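Local coordinates for protein Phospholipase/Carboxylesterase (PDB 4Q82) that probably hydrolyses carboxylic ester bonds as a serine hydrolase of the alpha/beta type, at residues G192-C203 and G225-C236. Residues are numbered along the deposited sequence; the frame is centred on the assembly and turned at random.
Sequences GNGRPAFNDHGC and GTIEPMNGLIAC
Phe198 meets the backbone of helix 225-235 where Gly232 leaves room for it: ring atom CZ lies 3.5 Å from Gly232 CA. The ring reaches across because its CG stands anti to the backbone N (chi1 -175°), and a methyl of Leu233 completes the fit, CD2 being 3.7 Å from Phe198 CD1. Packing is also close near the start of helix 195-201. There Gly225, with no side chain, lets the 192-194 loop approach until CA of Asn193 and CA of Gly225 are 3.8 Å apart. Gly194 N donates a nearly straight 2.8 Å hydrogen bond to Gly225 O (167°). Asn193 OD1 turns back to accept from Arg195 N, forming an Asx turn beside the N-cap residue Gly194. By contrast, the outer flank is polar and solvent-facing. Arg195, its chain bent at chi3, forms a salt bridge with Glu228 in the given one of two modelled Glu228 conformers: NE meets OE1 at 3.0 Å and NH2 meets OE2 at 2.7 Å, both oxygens being approached from above the carboxylate plane. At the far end the Cys203 SG to Cys236 SG disulfide (2.0 Å) ties the two chain segments covalently. The helix axes run 32° from parallel, 8.8 Å apart at closest; these helices follow strands 186-190 and 210-215 of the central sheet, with Ala197 against Trp172 of helix 167-178 and Leu233 against Ile210 of strand 210-215.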
ATOM      1  N   GLY A 192      -3.974  10.701   0.908  1.00 12.47           N
ATOM      2  CA  GLY A 192      -3.530  10.753   2.294  1.00 12.51           C
ATOM      3  C   GLY A 192      -2.998  12.128   2.643  1.00 12.30           C
ATOM      4  O   GLY A 192      -3.238  13.127   1.929  1.00 12.20           O
ATOM      5  N   ASN A 193      -2.308  12.205   3.781  1.00 12.45           N
ATOM      6  CA  ASN A 193      -1.752  13.455   4.242  1.00 12.47           C
ATOM      7  C   ASN A 193      -0.341  13.194   4.741  1.00 15.30           C
ATOM      8  O   ASN A 193      -0.160  12.640   5.813  1.00 16.26           O
ATOM      9  CB  ASN A 193      -2.603  14.074   5.364  1.00 13.84           C
ATOM     10  CG  ASN A 193      -2.037  15.409   5.860  1.00 16.40           C
ATOM     11  OD1 ASN A 193      -1.017  15.889   5.362  1.00 17.20           O
ATOM     12  ND2 ASN A 193      -2.725  16.035   6.836  1.00 16.92           N
ATOM     13  N   GLY A 194       0.642  13.619   3.965  1.00 14.56           N
ATOM     14  CA  GLY A 194       2.040  13.477   4.332  1.00 15.70           C
ATOM     15  C   GLY A 194       2.679  14.771   4.797  1.00 17.02           C
ATOM     16  O   GLY A 194       3.899  14.846   4.929  1.00 18.41           O
ATOM     17  N   ARG A 195       1.875  15.799   5.068  1.00 16.70           N
ATOM     18  CA  ARG A 195       2.468  17.059   5.525  1.00 18.08           C
ATOM     19  C   ARG A 195       3.242  16.913   6.850  1.00 20.75           C
ATOM     20  O   ARG A 195       4.362  17.419   6.948  1.00 22.59           O
ATOM     21  CB  ARG A 195       1.383  18.152   5.597  1.00 16.75           C
ATOM     22  CG  ARG A 195       0.731  18.360   4.200  1.00 18.93           C
ATOM     23  CD  ARG A 195      -0.382  19.409   4.213  1.00 19.92           C
ATOM     24  NE  ARG A 195       0.161  20.771   4.193  1.00 22.33           N
ATOM     25  CZ  ARG A 195      -0.614  21.858   4.145  1.00 22.74           C
ATOM     26  NH1 ARG A 195      -1.942  21.714   4.119  1.00 21.52           N
ATOM     27  NH2 ARG A 195      -0.069  23.073   4.126  1.00 24.11           N
ATOM     28  N   PRO A 196       2.681  16.217   7.863  1.00 19.69           N
ATOM     29  CA  PRO A 196       3.486  16.040   9.075  1.00 21.74           C
ATOM     30  C   PRO A 196       4.808  15.290   8.823  1.00 22.77           C
ATOM     31  O   PRO A 196       5.842  15.685   9.363  1.00 23.55           O
ATOM     32  CB  PRO A 196       2.564  15.220   9.990  1.00 21.71           C
ATOM     33  CG  PRO A 196       1.168  15.638   9.557  1.00 20.20           C
ATOM     34  CD  PRO A 196       1.312  15.672   8.040  1.00 18.30           C
ATOM     35  N   ALA A 197       4.769  14.231   8.024  1.00 20.98           N
ATOM     36  CA  ALA A 197       5.994  13.478   7.739  1.00 21.15           C
ATOM     37  C   ALA A 197       7.078  14.344   7.082  1.00 22.03           C
ATOM     38  O   ALA A 197       8.247  14.296   7.478  1.00 23.55           O
ATOM     39  CB  ALA A 197       5.676  12.279   6.854  1.00 20.40           C
ATOM     40  N   PHE A 198       6.692  15.118   6.070  1.00 21.15           N
ATOM     41  CA  PHE A 198       7.655  15.962   5.381  1.00 22.46           C
ATOM     42  C   PHE A 198       8.069  17.161   6.229  1.00 24.22           C
ATOM     43  O   PHE A 198       9.220  17.589   6.170  1.00 26.72           O
ATOM     44  CB  PHE A 198       7.104  16.441   4.030  1.00 21.86           C
ATOM     45  CG  PHE A 198       8.120  17.217   3.230  1.00 24.04           C
ATOM     46  CD1 PHE A 198       9.215  16.566   2.672  1.00 24.72           C
ATOM     47  CD2 PHE A 198       8.010  18.592   3.083  1.00 25.64           C
ATOM     48  CE1 PHE A 198      10.176  17.263   1.963  1.00 26.63           C
ATOM     49  CE2 PHE A 198       8.984  19.312   2.371  1.00 27.26           C
ATOM     50  CZ  PHE A 198      10.070  18.639   1.819  1.00 27.93           C
ATOM     51  N   ASN A 199       7.136  17.714   7.005  1.00 23.27           N
ATOM     52  CA  ASN A 199       7.486  18.827   7.888  1.00 26.26           C
ATOM     53  C   ASN A 199       8.535  18.375   8.904  1.00 27.47           C
ATOM     54  O   ASN A 199       9.460  19.117   9.246  1.00 28.12           O
ATOM     55  CB  ASN A 199       6.252  19.375   8.605  1.00 27.23           C
ATOM     56  CG  ASN A 199       6.587  20.546   9.510  1.00 32.17           C
ATOM     57  OD1 ASN A 199       6.518  20.448  10.738  1.00 34.56           O
ATOM     58  ND2 ASN A 199       6.990  21.648   8.906  1.00 33.55           N
ATOM     59  N   ASP A 200       8.386  17.138   9.365  1.00 27.85           N
ATOM     60  CA  ASP A 200       9.309  16.549  10.325  1.00 30.54           C
ATOM     61  C   ASP A 200      10.699  16.290   9.716  1.00 31.49           C
ATOM     62  O   ASP A 200      11.711  16.667  10.291  1.00 33.71           O
ATOM     63  CB  ASP A 200       8.706  15.247  10.854  1.00 32.67           C
ATOM     64  CG  ASP A 200       9.417  14.706  12.073  1.00 37.55           C
ATOM     65  OD1 ASP A 200      10.647  14.894  12.202  1.00 40.60           O
ATOM     66  OD2 ASP A 200       8.728  14.068  12.905  1.00 39.09           O
ATOM     67  N   HIS A 201      10.739  15.636   8.561  1.00 29.88           N
ATOM     68  CA  HIS A 201      11.991  15.091   8.036  1.00 30.67           C
ATOM     69  C   HIS A 201      12.615  15.847   6.875  1.00 30.63           C
ATOM     70  O   HIS A 201      13.813  15.701   6.627  1.00 31.78           O
ATOM     71  CB  HIS A 201      11.768  13.648   7.597  1.00 29.30           C
ATOM     72  CG  HIS A 201      11.545  12.700   8.735  1.00 29.19           C
ATOM     73  ND1 HIS A 201      12.523  12.404   9.656  1.00 31.19           N
ATOM     74  CD2 HIS A 201      10.464  11.964   9.084  1.00 28.12           C
ATOM     75  CE1 HIS A 201      12.053  11.532  10.531  1.00 31.14           C
ATOM     76  NE2 HIS A 201      10.806  11.246  10.202  1.00 29.07           N
ATOM     77  N   GLY A 202      11.815  16.617   6.139  1.00 29.66           N
ATOM     78  CA  GLY A 202      12.323  17.304   4.958  1.00 30.05           C
ATOM     79  C   GLY A 202      12.976  16.345   3.978  1.00 29.70           C
ATOM     80  O   GLY A 202      12.477  15.244   3.762  1.00 28.07           O
ATOM     81  N   CYS A 203      14.125  16.721   3.419  1.00 31.26           N
ATOM     82  CA  CYS A 203      14.702  15.907   2.358  1.00 31.36           C
ATOM     83  C   CYS A 203      15.230  14.556   2.844  1.00 31.15           C
ATOM     84  O   CYS A 203      15.523  13.686   2.027  1.00 30.74           O
ATOM     85  CB  CYS A 203      15.790  16.692   1.635  1.00 33.90           C
ATOM     86  SG  CYS A 203      15.042  18.039   0.676  1.00 39.98           S
ATOM     87  N   GLY A 225      -2.579  17.670   1.254  1.00 14.95           N
ATOM     88  CA  GLY A 225      -1.994  16.576   2.019  1.00 14.38           C
ATOM     89  C   GLY A 225      -1.009  15.738   1.205  1.00 13.79           C
ATOM     90  O   GLY A 225      -0.055  15.161   1.757  1.00 13.98           O
ATOM     91  N   THR A 226      -1.253  15.628  -0.099  1.00 13.34           N
ATOM     92  CA  THR A 226      -0.325  14.929  -0.987  1.00 13.30           C
ATOM     93  C   THR A 226       0.537  15.915  -1.770  1.00 14.36           C
ATOM     94  O   THR A 226       1.724  15.696  -1.974  1.00 14.86           O
ATOM     95  CB  THR A 226      -1.079  14.012  -1.974  1.00 13.19           C
ATOM     96  OG1 THR A 226      -1.845  13.061  -1.216  1.00 13.08           O
ATOM     97  CG2 THR A 226      -0.100  13.234  -2.905  1.00 14.29           C
ATOM     98  N   ILE A 227      -0.061  17.013  -2.209  1.00 14.33           N
ATOM     99  CA  ILE A 227       0.653  17.894  -3.120  1.00 15.71           C
ATOM    100  C   ILE A 227       1.839  18.596  -2.439  1.00 17.36           C
ATOM    101  O   ILE A 227       2.918  18.707  -3.029  1.00 18.76           O
ATOM    102  CB  ILE A 227      -0.313  18.940  -3.738  1.00 17.54           C
ATOM    103  CG1 ILE A 227      -1.313  18.224  -4.676  1.00 16.83           C
ATOM    104  CG2 ILE A 227       0.469  20.032  -4.497  1.00 19.26           C
ATOM    105  CD1 ILE A 227      -2.489  19.112  -5.089  1.00 17.10           C
ATOM    106  N   GLU A 228       1.643  19.080  -1.211  0.58 17.90           N
ATOM    107  CA  GLU A 228       2.718  19.793  -0.519  0.58 19.41           C
ATOM    108  C   GLU A 228       3.910  18.865  -0.277  0.58 19.67           C
ATOM    109  O   GLU A 228       5.025  19.204  -0.684  0.58 20.33           O
ATOM    110  CB  GLU A 228       2.243  20.429   0.805  0.58 20.23           C
ATOM    111  CG  GLU A 228       3.379  21.101   1.613  0.58 22.18           C
ATOM    112  CD  GLU A 228       2.929  21.699   2.955  0.58 23.69           C
ATOM    113  OE1 GLU A 228       3.143  21.062   4.013  0.58 23.42           O
ATOM    114  OE2 GLU A 228       2.393  22.826   2.964  0.58 24.64           O
ATOM    115  N   PRO A 229       3.692  17.694   0.364  1.00 19.34           N
ATOM    116  CA  PRO A 229       4.887  16.874   0.576  1.00 20.25           C
ATOM    117  C   PRO A 229       5.509  16.369  -0.728  1.00 19.44           C
ATOM    118  O   PRO A 229       6.732  16.336  -0.783  1.00 21.05           O
ATOM    119  CB  PRO A 229       4.387  15.708   1.447  1.00 20.16           C
ATOM    120  CG  PRO A 229       2.918  15.689   1.275  1.00 19.25           C
ATOM    121  CD  PRO A 229       2.515  17.114   1.045  1.00 18.94           C
HETATM  122  N   MSE A 230       4.726  16.029  -1.750  1.00 18.35           N
HETATM  123  CA  MSE A 230       5.365  15.501  -2.954  1.00 17.72           C
HETATM  124  C   MSE A 230       6.124  16.625  -3.653  1.00 18.93           C
HETATM  125  O   MSE A 230       7.232  16.405  -4.166  1.00 18.68           O
HETATM  126  CB  MSE A 230       4.351  14.865  -3.924  1.00 15.57           C
HETATM  127  CG  MSE A 230       3.666  13.594  -3.453  1.00 15.05           C
HETATM  128 SE   MSE A 230       4.882  12.280  -2.695  0.63 17.29          SE
HETATM  129  CE  MSE A 230       6.345  12.395  -3.998  1.00 15.40           C
ATOM    130  N   ASN A 231       5.571  17.841  -3.664  1.00 20.51           N
ATOM    131  CA  ASN A 231       6.338  18.946  -4.248  1.00 23.34           C
ATOM    132  C   ASN A 231       7.658  19.152  -3.503  1.00 23.75           C
ATOM    133  O   ASN A 231       8.697  19.383  -4.116  1.00 24.12           O
ATOM    134  CB  ASN A 231       5.541  20.255  -4.238  1.00 26.19           C
ATOM    135  CG  ASN A 231       4.477  20.310  -5.322  1.00 27.02           C
ATOM    136  OD1 ASN A 231       4.525  19.566  -6.293  1.00 27.55           O
ATOM    137  ND2 ASN A 231       3.539  21.238  -5.171  1.00 28.34           N
ATOM    138  N   GLY A 232       7.607  19.075  -2.174  1.00 23.49           N
ATOM    139  CA  GLY A 232       8.807  19.199  -1.363  1.00 24.08           C
ATOM    140  C   GLY A 232       9.824  18.112  -1.682  1.00 24.34           C
ATOM    141  O   GLY A 232      11.014  18.383  -1.850  1.00 25.33           O
ATOM    142  N   LEU A 233       9.350  16.872  -1.764  1.00 22.64           N
ATOM    143  CA  LEU A 233      10.229  15.750  -2.005  1.00 22.45           C
ATOM    144  C   LEU A 233      10.839  15.830  -3.404  1.00 23.35           C
ATOM    145  O   LEU A 233      12.020  15.542  -3.584  1.00 24.74           O
ATOM    146  CB  LEU A 233       9.478  14.435  -1.839  1.00 21.04           C
ATOM    147  CG  LEU A 233       9.024  14.103  -0.409  1.00 21.25           C
ATOM    148  CD1 LEU A 233       8.047  12.930  -0.485  1.00 20.49           C
ATOM    149  CD2 LEU A 233      10.241  13.777   0.457  1.00 23.03           C
ATOM    150  N   ILE A 234      10.026  16.225  -4.385  1.00 22.01           N
ATOM    151  CA  ILE A 234      10.503  16.378  -5.768  1.00 22.96           C
ATOM    152  C   ILE A 234      11.568  17.472  -5.845  1.00 25.95           C
ATOM    153  O   ILE A 234      12.548  17.339  -6.588  1.00 27.73           O
ATOM    154  CB  ILE A 234       9.318  16.674  -6.726  1.00 24.95           C
ATOM    155  CG1 ILE A 234       8.526  15.390  -6.961  1.00 23.38           C
ATOM    156  CG2 ILE A 234       9.793  17.205  -8.074  1.00 25.99           C
ATOM    157  CD1 ILE A 234       7.156  15.608  -7.551  1.00 22.47           C
ATOM    158  N   ALA A 235      11.403  18.537  -5.060  1.00 25.74           N
ATOM    159  CA  ALA A 235      12.370  19.634  -5.071  1.00 28.11           C
ATOM    160  C   ALA A 235      13.692  19.267  -4.379  1.00 30.02           C
ATOM    161  O   ALA A 235      14.705  19.956  -4.554  1.00 32.07           O
ATOM    162  CB  ALA A 235      11.761  20.889  -4.420  1.00 27.71           C
ATOM    163  N   CYS A 236      13.696  18.186  -3.601  1.00 29.41           N
ATOM    164  CA  CYS A 236      14.909  17.788  -2.896  1.00 31.18           C
ATOM    165  C   CYS A 236      16.010  17.427  -3.883  1.00 32.59           C
ATOM    166  O   CYS A 236      15.764  16.771  -4.895  1.00 31.97           O
ATOM    167  CB  CYS A 236      14.640  16.618  -1.955  1.00 30.51           C
ATOM    168  SG  CYS A 236      13.665  17.090  -0.495  1.00 30.48           S
TER
HETATM  169  O   HOH W   1      -1.200  10.622  -0.290  1.00 11.71           O